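Local coordinates for START domain-containing protein 10 (Homo sapiens, PDB 6SER), which transfers phospholipids between membranes, carrying phosphatidylcholine and phosphatidylethanolamine and preferring species with a palmitoyl or stearoyl chain at sn-1 and an unsaturated chain at sn-2, at residues K123-S135 and V150-A164. Numbering follows the deposited sequence.
Sequences KPLKNRDVITLRS and VKHPKYPPRKDLVRA
The guanidinium of R163 has CG1 of I131 over one face, near the rim, and D129 OD1, Y155 C and P156 N at its edge, in plane. R128 offers a second flat group, one face of which carries CB of V162, while its NH2 bonds to the carbonyl of P191. At the R163 edge, NH1 donates an almost straight bond (177°) to D129 OD1 at 3.0 Å, completing a salt bridge. The two planes stand 64° apart, and NH1 reaches OD1 from above the carboxylate; its bond to OD2 is weak. The R163 chain first runs out opposite its own amide nitrogen (chi1 -176°), then bends at chi2 and chi3 to bring the guanidinium to the acid. Y116 bonds OD2 of D129 and a water lies 2.9 Å from D129 OD1, so the buried carboxylate has several partners. Between the two faces, strands 127-135 and 161-163 pair in parallel: V162 N bonds N127 O at 2.9 Å, D129 N bonds V162 O, and A164 N bonds D129 O. Farther along, CD1 of I131 lies 3.5 Å from CB of Y155, and I131 O accepts V150 N, a bond of the antiparallel hairpin. At the other end, K126 NZ donates to K159 O at 2.9 Å. This START-domain sheet illustrates how a buried carboxylate is held against an arginine of the neighbouring parallel strand, which probably stabilises the D129 anion.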
loop_
_atom_site.group_PDB
_atom_site.type_symbol
_atom_site.label_atom_id
_atom_site.label_comp_id
_atom_site.label_asym_id
_atom_site.label_seq_id
_atom_site.Cartn_x
_atom_site.Cartn_y
_atom_site.Cartn_z
ATOM N N LYS A 123 -5.690 -17.461 13.840
ATOM C CA LYS A 123 -6.880 -18.327 14.023
ATOM C C LYS A 123 -8.037 -17.959 14.931
ATOM O O LYS A 123 -9.006 -18.661 14.768
ATOM C CB LYS A 123 -6.619 -19.817 14.067
ATOM C CG LYS A 123 -5.954 -20.309 12.802
ATOM C CD LYS A 123 -6.783 -20.028 11.593
ATOM C CE LYS A 123 -8.046 -20.849 11.488
ATOM N NZ LYS A 123 -8.785 -20.690 10.215
ATOM N N PRO A 124 -8.023 -17.128 15.978
ATOM C CA PRO A 124 -9.301 -16.722 16.496
ATOM C C PRO A 124 -9.818 -15.689 15.470
ATOM O O PRO A 124 -10.937 -15.674 15.172
ATOM C CB PRO A 124 -9.027 -16.207 17.899
ATOM C CG PRO A 124 -7.558 -16.331 18.064
ATOM C CD PRO A 124 -6.903 -16.749 16.769
ATOM N N LEU A 125 -8.931 -14.873 14.938
ATOM C CA LEU A 125 -9.356 -13.835 13.985
ATOM C C LEU A 125 -9.684 -14.436 12.635
ATOM O O LEU A 125 -9.171 -15.454 12.294
ATOM C CB LEU A 125 -8.235 -12.829 13.815
ATOM C CG LEU A 125 -7.820 -12.075 15.058
ATOM C CD1 LEU A 125 -6.493 -11.454 14.823
ATOM C CD2 LEU A 125 -8.819 -11.017 15.425
ATOM N N LYS A 126 -10.532 -13.768 11.906
ATOM C CA LYS A 126 -10.761 -14.279 10.550
ATOM C C LYS A 126 -9.804 -13.618 9.547
ATOM O O LYS A 126 -9.145 -12.697 9.888
ATOM C CB LYS A 126 -12.234 -14.531 10.261
ATOM C CG LYS A 126 -13.128 -13.399 9.880
ATOM C CD LYS A 126 -14.514 -13.609 10.431
ATOM C CE LYS A 126 -15.301 -14.733 9.829
ATOM N NZ LYS A 126 -16.693 -14.364 9.574
ATOM N N ASN A 127 -9.730 -14.169 8.355
ATOM C CA ASN A 127 -8.900 -13.584 7.295
ATOM C C ASN A 127 -9.574 -12.312 6.793
ATOM O O ASN A 127 -10.726 -12.173 6.939
ATOM C CB ASN A 127 -8.594 -14.601 6.203
ATOM C CG ASN A 127 -7.906 -15.844 6.693
ATOM O OD1 ASN A 127 -7.088 -15.802 7.565
ATOM N ND2 ASN A 127 -8.220 -16.959 6.102
ATOM N N ARG A 128 -8.804 -11.425 6.216
ATOM C CA ARG A 128 -9.263 -10.094 5.799
ATOM C C ARG A 128 -9.064 -9.874 4.311
ATOM O O ARG A 128 -8.256 -10.469 3.771
ATOM C CB ARG A 128 -8.488 -9.050 6.576
ATOM C CG ARG A 128 -9.247 -8.540 7.777
ATOM C CD ARG A 128 -8.663 -8.928 9.084
ATOM N NE ARG A 128 -9.505 -8.305 10.045
ATOM C CZ ARG A 128 -9.948 -8.865 11.123
ATOM N NH1 ARG A 128 -9.579 -10.066 11.447
ATOM N NH2 ARG A 128 -10.749 -8.199 11.873
ATOM N N ASP A 129 -9.825 -8.983 3.736
ATOM C CA ASP A 129 -9.721 -8.596 2.323
ATOM C C ASP A 129 -10.013 -7.115 2.160
ATOM O O ASP A 129 -10.691 -6.586 2.926
ATOM C CB ASP A 129 -10.513 -9.515 1.397
ATOM C CG ASP A 129 -12.014 -9.484 1.481
ATOM O OD1 ASP A 129 -12.544 -8.904 2.371
ATOM O OD2 ASP A 129 -12.583 -10.069 0.674
ATOM N N VAL A 130 -9.480 -6.552 1.118
ATOM C CA VAL A 130 -9.659 -5.143 0.745
ATOM C C VAL A 130 -9.856 -5.010 -0.747
ATOM O O VAL A 130 -9.332 -5.752 -1.482
ATOM C CB VAL A 130 -8.478 -4.270 1.175
ATOM C CG1 VAL A 130 -8.483 -4.008 2.641
ATOM C CG2 VAL A 130 -7.149 -4.805 0.742
ATOM N N ILE A 131 -10.676 -4.053 -1.100
ATOM C CA ILE A 131 -10.819 -3.588 -2.471
ATOM C C ILE A 131 -10.337 -2.151 -2.467
ATOM O O ILE A 131 -10.881 -1.326 -1.724
ATOM C CB ILE A 131 -12.282 -3.658 -2.944
ATOM C CG1 ILE A 131 -12.867 -5.060 -2.750
ATOM C CG2 ILE A 131 -12.414 -3.189 -4.377
ATOM C CD1 ILE A 131 -12.452 -6.007 -3.794
ATOM N N THR A 132 -9.330 -1.835 -3.283
ATOM C CA THR A 132 -8.709 -0.517 -3.241
ATOM C C THR A 132 -8.591 0.086 -4.635
ATOM O O THR A 132 -8.420 -0.629 -5.625
ATOM C CB THR A 132 -7.308 -0.569 -2.601
ATOM O OG1 THR A 132 -6.510 -1.537 -3.288
ATOM C CG2 THR A 132 -7.391 -0.947 -1.128
ATOM N N LEU A 133 -8.686 1.411 -4.698
ATOM C CA LEU A 133 -8.289 2.159 -5.878
ATOM C C LEU A 133 -6.834 2.570 -5.694
ATOM O O LEU A 133 -6.493 3.239 -4.716
ATOM C CB LEU A 133 -9.189 3.375 -6.088
ATOM C CG LEU A 133 -9.045 4.197 -7.377
ATOM C CD1 LEU A 133 -10.261 5.076 -7.534
ATOM C CD2 LEU A 133 -7.797 5.078 -7.384
ATOM N N ARG A 134 -5.982 2.156 -6.618
ATOM C CA ARG A 134 -4.548 2.392 -6.551
ATOM C C ARG A 134 -4.159 3.337 -7.675
ATOM O O ARG A 134 -4.672 3.217 -8.793
ATOM C CB ARG A 134 -3.774 1.060 -6.679
ATOM C CG ARG A 134 -2.275 1.155 -6.451
ATOM C CD ARG A 134 -1.633 -0.230 -6.349
ATOM N NE ARG A 134 -1.443 -0.881 -7.651
ATOM C CZ ARG A 134 -2.283 -1.766 -8.192
ATOM N NH1 ARG A 134 -2.010 -2.308 -9.380
ATOM N NH2 ARG A 134 -3.396 -2.114 -7.556
ATOM N N SER A 135 -3.255 4.276 -7.388
ATOM C CA SER A 135 -2.718 5.137 -8.433
ATOM C C SER A 135 -1.250 5.435 -8.178
ATOM O O SER A 135 -0.812 5.522 -7.028
ATOM C CB SER A 135 -3.486 6.445 -8.544
ATOM O OG SER A 135 -3.146 7.096 -9.759
ATOM N N VAL A 150 -12.402 1.063 -1.714
ATOM C CA VAL A 150 -13.501 1.450 -2.581
ATOM C C VAL A 150 -14.454 0.263 -2.659
ATOM O O VAL A 150 -14.120 -0.851 -2.250
ATOM C CB VAL A 150 -12.976 1.874 -3.974
ATOM C CG1 VAL A 150 -12.768 0.654 -4.871
ATOM C CG2 VAL A 150 -13.891 2.872 -4.607
ATOM N N LYS A 151 -15.657 0.493 -3.172
ATOM C CA LYS A 151 -16.632 -0.577 -3.331
ATOM C C LYS A 151 -16.832 -0.872 -4.807
ATOM O O LYS A 151 -17.050 0.045 -5.606
ATOM C CB LYS A 151 -17.964 -0.217 -2.669
ATOM C CG LYS A 151 -17.859 -0.060 -1.160
ATOM C CD LYS A 151 -19.176 0.412 -0.552
ATOM C CE LYS A 151 -19.837 -0.657 0.279
ATOM N NZ LYS A 151 -20.787 -0.047 1.258
ATOM N N HIS A 152 -16.732 -2.149 -5.161
ATOM C CA HIS A 152 -16.955 -2.606 -6.520
ATOM C C HIS A 152 -18.144 -3.557 -6.517
ATOM O O HIS A 152 -18.104 -4.575 -5.807
ATOM C CB HIS A 152 -15.704 -3.297 -7.065
ATOM C CG HIS A 152 -15.800 -3.676 -8.507
ATOM N ND1 HIS A 152 -16.750 -4.554 -8.985
ATOM C CD2 HIS A 152 -15.057 -3.304 -9.578
ATOM C CE1 HIS A 152 -16.591 -4.704 -10.287
ATOM N NE2 HIS A 152 -15.570 -3.955 -10.672
ATOM N N PRO A 153 -19.194 -3.288 -7.304
ATOM C CA PRO A 153 -20.454 -4.039 -7.145
ATOM C C PRO A 153 -20.298 -5.542 -7.281
ATOM O O PRO A 153 -21.095 -6.288 -6.708
ATOM C CB PRO A 153 -21.347 -3.468 -8.258
ATOM C CG PRO A 153 -20.715 -2.183 -8.656
ATOM C CD PRO A 153 -19.248 -2.352 -8.438
ATOM N N LYS A 154 -19.293 -6.020 -7.996
ATOM C CA LYS A 154 -19.094 -7.456 -8.122
ATOM C C LYS A 154 -18.208 -8.032 -7.026
ATOM O O LYS A 154 -17.925 -9.233 -7.039
ATOM C CB LYS A 154 -18.499 -7.774 -9.495
ATOM C CG LYS A 154 -19.283 -7.155 -10.644
ATOM C CD LYS A 154 -18.755 -7.625 -11.994
ATOM C CE LYS A 154 -18.003 -6.498 -12.751
ATOM N NZ LYS A 154 -18.838 -5.286 -12.889
ATOM N N TYR A 155 -17.756 -7.221 -6.074
ATOM C CA TYR A 155 -16.909 -7.703 -4.985
ATOM C C TYR A 155 -17.508 -7.276 -3.652
ATOM O O TYR A 155 -16.914 -6.480 -2.916
ATOM C CB TYR A 155 -15.472 -7.205 -5.152
ATOM C CG TYR A 155 -14.807 -7.818 -6.359
ATOM C CD1 TYR A 155 -13.965 -8.916 -6.237
ATOM C CD2 TYR A 155 -15.057 -7.326 -7.632
ATOM C CE1 TYR A 155 -13.384 -9.490 -7.345
ATOM C CE2 TYR A 155 -14.483 -7.896 -8.743
ATOM C CZ TYR A 155 -13.646 -8.969 -8.600
ATOM O OH TYR A 155 -13.082 -9.520 -9.735
ATOM N N PRO A 156 -18.681 -7.806 -3.298
ATOM C CA PRO A 156 -19.258 -7.509 -1.985
ATOM C C PRO A 156 -18.501 -8.250 -0.900
ATOM O O PRO A 156 -17.710 -9.159 -1.200
ATOM C CB PRO A 156 -20.702 -8.019 -2.117
ATOM C CG PRO A 156 -20.574 -9.177 -3.045
ATOM C CD PRO A 156 -19.476 -8.818 -4.023
ATOM N N PRO A 157 -18.706 -7.903 0.369
ATOM C CA PRO A 157 -18.053 -8.659 1.442
ATOM C C PRO A 157 -18.381 -10.144 1.360
ATOM O O PRO A 157 -19.465 -10.546 0.934
ATOM C CB PRO A 157 -18.635 -8.038 2.722
ATOM C CG PRO A 157 -19.084 -6.663 2.314
ATOM C CD PRO A 157 -19.551 -6.812 0.892
ATOM N N ARG A 158 -17.434 -10.958 1.793
ATOM C CA ARG A 158 -17.614 -12.398 1.879
ATOM C C ARG A 158 -17.810 -12.802 3.328
ATOM O O ARG A 158 -17.103 -12.312 4.212
ATOM C CB ARG A 158 -16.403 -13.129 1.311
ATOM C CG ARG A 158 -16.407 -13.200 -0.187
ATOM C CD ARG A 158 -14.996 -13.139 -0.714
ATOM N NE ARG A 158 -14.174 -14.214 -0.175
ATOM C CZ ARG A 158 -14.158 -15.455 -0.646
ATOM N NH1 ARG A 158 -14.926 -15.777 -1.679
ATOM N NH2 ARG A 158 -13.375 -16.371 -0.087
ATOM N N LYS A 159 -18.748 -13.723 3.566
ATOM C CA LYS A 159 -19.089 -14.060 4.945
ATOM C C LYS A 159 -17.893 -14.644 5.687
ATOM O O LYS A 159 -17.783 -14.475 6.906
ATOM C CB LYS A 159 -20.275 -15.029 4.991
ATOM C CG LYS A 159 -19.874 -16.487 4.880
ATOM C CD LYS A 159 -20.976 -17.417 5.344
ATOM C CE LYS A 159 -22.104 -17.473 4.340
ATOM N NZ LYS A 159 -22.954 -18.673 4.570
ATOM N N ASP A 160 -16.969 -15.298 4.974
ATOM C CA ASP A 160 -15.818 -15.930 5.613
ATOM C C ASP A 160 -14.660 -14.970 5.879
ATOM O O ASP A 160 -13.729 -15.338 6.608
ATOM C CB ASP A 160 -15.328 -17.107 4.763
ATOM C CG ASP A 160 -15.257 -16.771 3.282
ATOM O OD1 ASP A 160 -14.183 -16.960 2.680
ATOM O OD2 ASP A 160 -16.274 -16.306 2.723
ATOM N N LEU A 161 -14.700 -13.753 5.334
ATOM C CA LEU A 161 -13.605 -12.799 5.460
ATOM C C LEU A 161 -14.130 -11.474 5.991
ATOM O O LEU A 161 -15.206 -11.021 5.602
ATOM C CB LEU A 161 -12.909 -12.536 4.108
ATOM C CG LEU A 161 -11.855 -13.481 3.523
ATOM C CD1 LEU A 161 -11.365 -14.435 4.563
ATOM C CD2 LEU A 161 -12.433 -14.238 2.369
ATOM N N VAL A 162 -13.320 -10.821 6.781
ATOM C CA VAL A 162 -13.690 -9.488 7.266
ATOM C C VAL A 162 -13.259 -8.494 6.207
ATOM O O VAL A 162 -12.186 -8.566 5.820
ATOM C CB VAL A 162 -13.009 -9.199 8.604
ATOM C CG1 VAL A 162 -13.204 -7.776 9.032
ATOM C CG2 VAL A 162 -13.508 -10.141 9.657
ATOM N N ARG A 163 -14.146 -7.651 5.747
ATOM C CA ARG A 163 -13.757 -6.616 4.785
ATOM C C ARG A 163 -13.137 -5.453 5.526
ATOM O O ARG A 163 -13.797 -4.774 6.148
ATOM C CB ARG A 163 -14.910 -6.140 3.921
ATOM C CG ARG A 163 -14.472 -5.142 2.870
ATOM C CD ARG A 163 -13.637 -5.905 1.902
ATOM N NE ARG A 163 -14.541 -5.900 0.836
ATOM C CZ ARG A 163 -15.042 -6.883 0.184
ATOM N NH1 ARG A 163 -14.691 -8.120 0.367
ATOM N NH2 ARG A 163 -15.886 -6.585 -0.744
ATOM N N ALA A 164 -11.856 -5.272 5.382
ATOM C CA ALA A 164 -11.139 -4.154 5.988
ATOM C C ALA A 164 -11.255 -2.930 5.099
ATOM O O ALA A 164 -11.732 -3.003 4.021
ATOM C CB ALA A 164 -9.729 -4.541 6.205
HETATM O O HOH W 1 -11.350 -16.337 7.480
HETATM O O HOH W 2 -15.199 -9.809 2.926
HETATM O O HOH W 3 -11.727 -2.475 1.328
#